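Local coordinates for thioredoxin-like protein (Parabacteroides distasonis, PDB 4FO5) that is probably an oxidoreductase of the AhpC/TSA family with a thioredoxin-like fold, at residues K2-P14 against K116-A129. Sequence-based numbering, arbitrary orientation.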
# COMPACT_ATOMS: atom_id res chain seq x y z
N LYS A 2 -17.59 4.08 -17.77
CA LYS A 2 -17.17 2.70 -17.53
C LYS A 2 -16.48 2.53 -16.17
O LYS A 2 -16.76 1.56 -15.47
CB LYS A 2 -16.25 2.20 -18.66
N LEU A 3 -15.56 3.45 -15.79
CA LEU A 3 -14.89 3.35 -14.49
C LEU A 3 -15.42 4.36 -13.49
O LEU A 3 -15.95 5.40 -13.89
CB LEU A 3 -13.36 3.52 -14.62
CG LEU A 3 -12.57 2.32 -15.14
CD1 LEU A 3 -11.14 2.71 -15.41
CD2 LEU A 3 -12.62 1.12 -14.16
N THR A 4 -15.29 4.06 -12.19
CA THR A 4 -15.65 4.96 -11.09
C THR A 4 -14.54 4.92 -10.03
O THR A 4 -13.93 3.88 -9.82
CB THR A 4 -17.05 4.68 -10.48
OG1 THR A 4 -17.30 5.67 -9.47
CG2 THR A 4 -17.16 3.28 -9.83
N GLU A 5 -14.28 6.06 -9.37
CA GLU A 5 -13.31 6.13 -8.28
C GLU A 5 -13.93 5.49 -7.03
O GLU A 5 -15.09 5.74 -6.73
CB GLU A 5 -12.89 7.58 -8.00
CG GLU A 5 -11.72 7.65 -7.04
CD GLU A 5 -11.28 9.05 -6.69
OE1 GLU A 5 -12.05 9.76 -6.00
OE2 GLU A 5 -10.15 9.43 -7.07
N GLY A 6 -13.15 4.66 -6.34
CA GLY A 6 -13.59 3.97 -5.13
C GLY A 6 -12.54 3.03 -4.57
O GLY A 6 -11.39 3.06 -5.01
N VAL A 7 -12.94 2.18 -3.61
CA VAL A 7 -12.01 1.23 -2.96
C VAL A 7 -12.41 -0.23 -3.23
O VAL A 7 -11.87 -1.14 -2.60
CB VAL A 7 -11.89 1.49 -1.44
CG1 VAL A 7 -11.21 2.83 -1.18
CG2 VAL A 7 -13.24 1.39 -0.73
N ASN A 8 -13.33 -0.46 -4.17
CA ASN A 8 -13.71 -1.82 -4.52
C ASN A 8 -12.93 -2.29 -5.73
O ASN A 8 -12.58 -1.46 -6.58
CB ASN A 8 -15.22 -1.91 -4.78
CG ASN A 8 -16.01 -1.80 -3.50
OD1 ASN A 8 -15.62 -2.35 -2.47
ND2 ASN A 8 -17.08 -1.04 -3.52
N PRO A 9 -12.71 -3.61 -5.89
CA PRO A 9 -12.02 -4.09 -7.09
C PRO A 9 -12.84 -3.71 -8.32
O PRO A 9 -14.07 -3.73 -8.29
CB PRO A 9 -11.96 -5.60 -6.86
CG PRO A 9 -11.98 -5.71 -5.35
CD PRO A 9 -13.05 -4.74 -5.01
N GLY A 10 -12.13 -3.25 -9.34
CA GLY A 10 -12.78 -2.75 -10.54
C GLY A 10 -12.89 -1.24 -10.50
O GLY A 10 -13.19 -0.64 -11.52
N ASP A 11 -12.65 -0.61 -9.34
CA ASP A 11 -12.69 0.86 -9.22
C ASP A 11 -11.34 1.48 -9.49
O ASP A 11 -10.33 0.82 -9.31
CB ASP A 11 -13.12 1.32 -7.81
CG ASP A 11 -14.56 1.04 -7.44
OD1 ASP A 11 -15.37 0.76 -8.36
OD2 ASP A 11 -14.88 1.10 -6.23
N LEU A 12 -11.34 2.76 -9.86
CA LEU A 12 -10.14 3.57 -9.99
C LEU A 12 -9.68 3.91 -8.63
O LEU A 12 -10.46 4.48 -7.87
CB LEU A 12 -10.48 4.88 -10.72
CG LEU A 12 -10.17 4.99 -12.18
CD1 LEU A 12 -10.83 6.24 -12.73
CD2 LEU A 12 -8.68 5.02 -12.41
N ALA A 13 -8.45 3.55 -8.26
CA ALA A 13 -7.96 3.86 -6.92
C ALA A 13 -7.85 5.39 -6.73
O ALA A 13 -7.38 6.08 -7.64
CB ALA A 13 -6.60 3.21 -6.67
N PRO A 14 -8.33 5.94 -5.59
CA PRO A 14 -8.19 7.39 -5.37
C PRO A 14 -6.72 7.81 -5.46
O PRO A 14 -5.85 7.11 -4.94
CB PRO A 14 -8.77 7.59 -3.96
CG PRO A 14 -9.71 6.41 -3.76
CD PRO A 14 -8.98 5.28 -4.44
N LYS A 116 -6.08 -1.68 5.34
CA LYS A 116 -6.30 -2.51 4.18
C LYS A 116 -5.15 -2.35 3.19
O LYS A 116 -4.36 -1.42 3.31
CB LYS A 116 -7.64 -1.99 3.57
CG LYS A 116 -8.37 -2.87 2.56
CD LYS A 116 -9.84 -2.45 2.44
CE LYS A 116 -10.58 -3.16 1.33
NZ LYS A 116 -11.88 -2.51 1.03
N ASN A 117 -5.07 -3.26 2.21
CA ASN A 117 -4.13 -3.19 1.11
C ASN A 117 -4.91 -3.37 -0.20
O ASN A 117 -6.04 -3.89 -0.21
CB ASN A 117 -2.96 -4.18 1.23
CG ASN A 117 -3.23 -5.63 0.90
OD1 ASN A 117 -3.91 -6.00 -0.07
ND2 ASN A 117 -2.57 -6.50 1.64
N PHE A 118 -4.33 -2.89 -1.29
CA PHE A 118 -4.95 -2.94 -2.61
C PHE A 118 -3.90 -3.24 -3.65
O PHE A 118 -2.83 -2.62 -3.65
CB PHE A 118 -5.63 -1.59 -2.95
CG PHE A 118 -6.61 -1.08 -1.92
CD1 PHE A 118 -6.19 -0.30 -0.85
CD2 PHE A 118 -7.95 -1.42 -2.00
CE1 PHE A 118 -7.09 0.12 0.12
CE2 PHE A 118 -8.86 -0.96 -1.05
CZ PHE A 118 -8.43 -0.17 -0.00
N LEU A 119 -4.18 -4.19 -4.52
CA LEU A 119 -3.34 -4.47 -5.67
C LEU A 119 -3.94 -3.65 -6.84
O LEU A 119 -5.09 -3.85 -7.22
CB LEU A 119 -3.27 -5.97 -5.98
CG LEU A 119 -2.34 -6.38 -7.12
CD1 LEU A 119 -0.88 -5.97 -6.84
CD2 LEU A 119 -2.40 -7.87 -7.34
N ILE A 120 -3.18 -2.66 -7.31
CA ILE A 120 -3.57 -1.73 -8.35
C ILE A 120 -2.77 -2.05 -9.63
O ILE A 120 -1.54 -2.14 -9.57
CB ILE A 120 -3.35 -0.26 -7.85
CG1 ILE A 120 -4.11 -0.00 -6.49
CG2 ILE A 120 -3.73 0.75 -8.92
CD1 ILE A 120 -3.71 1.30 -5.69
N ASN A 121 -3.47 -2.17 -10.79
CA ASN A 121 -2.80 -2.47 -12.06
C ASN A 121 -2.19 -1.19 -12.67
O ASN A 121 -2.26 -0.13 -12.05
CB ASN A 121 -3.76 -3.20 -13.04
CG ASN A 121 -4.89 -2.39 -13.65
OD1 ASN A 121 -4.99 -1.17 -13.50
ND2 ASN A 121 -5.77 -3.06 -14.33
N ASP A 122 -1.56 -1.30 -13.85
CA ASP A 122 -0.85 -0.21 -14.54
C ASP A 122 -1.81 0.90 -15.07
O ASP A 122 -1.35 1.93 -15.54
CB ASP A 122 -0.02 -0.77 -15.72
CG ASP A 122 -0.82 -1.52 -16.79
OD1 ASP A 122 -1.97 -1.94 -16.50
OD2 ASP A 122 -0.25 -1.79 -17.86
N GLU A 123 -3.12 0.67 -14.97
CA GLU A 123 -4.14 1.63 -15.37
C GLU A 123 -4.81 2.28 -14.14
O GLU A 123 -5.79 3.00 -14.30
CB GLU A 123 -5.18 0.94 -16.26
CG GLU A 123 -4.64 0.63 -17.64
CD GLU A 123 -5.59 -0.14 -18.53
OE1 GLU A 123 -6.79 -0.23 -18.20
OE2 GLU A 123 -5.12 -0.68 -19.56
N GLY A 124 -4.26 2.04 -12.95
CA GLY A 124 -4.76 2.61 -11.70
C GLY A 124 -6.07 2.02 -11.21
O GLY A 124 -6.76 2.62 -10.38
N VAL A 125 -6.39 0.80 -11.67
CA VAL A 125 -7.62 0.11 -11.31
C VAL A 125 -7.33 -0.93 -10.23
O VAL A 125 -6.35 -1.67 -10.35
CB VAL A 125 -8.28 -0.52 -12.57
CG1 VAL A 125 -9.53 -1.34 -12.23
CG2 VAL A 125 -8.62 0.56 -13.60
N ILE A 126 -8.16 -0.98 -9.17
CA ILE A 126 -7.97 -1.99 -8.09
C ILE A 126 -8.35 -3.33 -8.68
O ILE A 126 -9.47 -3.47 -9.18
CB ILE A 126 -8.83 -1.66 -6.83
CG1 ILE A 126 -8.39 -0.31 -6.22
CG2 ILE A 126 -8.76 -2.81 -5.81
CD1 ILE A 126 -9.42 0.40 -5.38
N ILE A 127 -7.43 -4.30 -8.67
CA ILE A 127 -7.74 -5.63 -9.20
C ILE A 127 -7.89 -6.65 -8.04
O ILE A 127 -8.38 -7.74 -8.27
CB ILE A 127 -6.71 -6.09 -10.26
CG1 ILE A 127 -5.27 -6.02 -9.71
CG2 ILE A 127 -6.89 -5.29 -11.57
CD1 ILE A 127 -4.28 -6.85 -10.43
N ALA A 128 -7.45 -6.31 -6.83
CA ALA A 128 -7.54 -7.17 -5.64
C ALA A 128 -7.45 -6.32 -4.37
O ALA A 128 -6.84 -5.26 -4.38
CB ALA A 128 -6.45 -8.23 -5.65
N ALA A 129 -8.07 -6.79 -3.29
CA ALA A 129 -8.09 -6.10 -2.00
C ALA A 129 -7.67 -7.08 -0.93
O ALA A 129 -7.91 -8.27 -1.09
CB ALA A 129 -9.50 -5.57 -1.71
O HOH W 1 -6.03 5.45 -9.78
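With CG1 of Ile126 anti to its own carbonyl carbon (chi1 -63°) and the chain extended beyond it (chi2 157°), CD1 is carried in under the 2-14 loop, 3.6 Å from Val7 CA and close to Gly6 O, while the CG2 branch meets Pro9 CA at 3.7 Å. The type II turn from Asn8 to Asp11, closed by Asp11 N to Asn8 O, is braced by Asn8 N, which meets Asp11 OD2 from above the carboxylate plane. Backbone bonds fix the register: Gly10 N gives to Ile126 O (2.7 Å), Ile126 N to Asp11 O, and Ala13 N to Gly124 O. Leu12 and Val125 form a single bridge, and the N-terminal loop docks on the turn and the start of 126-129, an edge strand of the thioredoxin-like sheet, without adding a regular strand. Replacing Ile126 with an alanine would probably open a gap beneath Gly6 and Val7 and strip Pro9 of its apolar partner CG2. Farther in, Ala13 CB packs on Ile120 CD1 at 3.6 Å. Val7 O lies near the plane of the Phe118 ring, at its edge, 3.4 Å from CE2; Tyr109 meets both Val7 and that ring. One water donates to Ala13 O and Gly124 O.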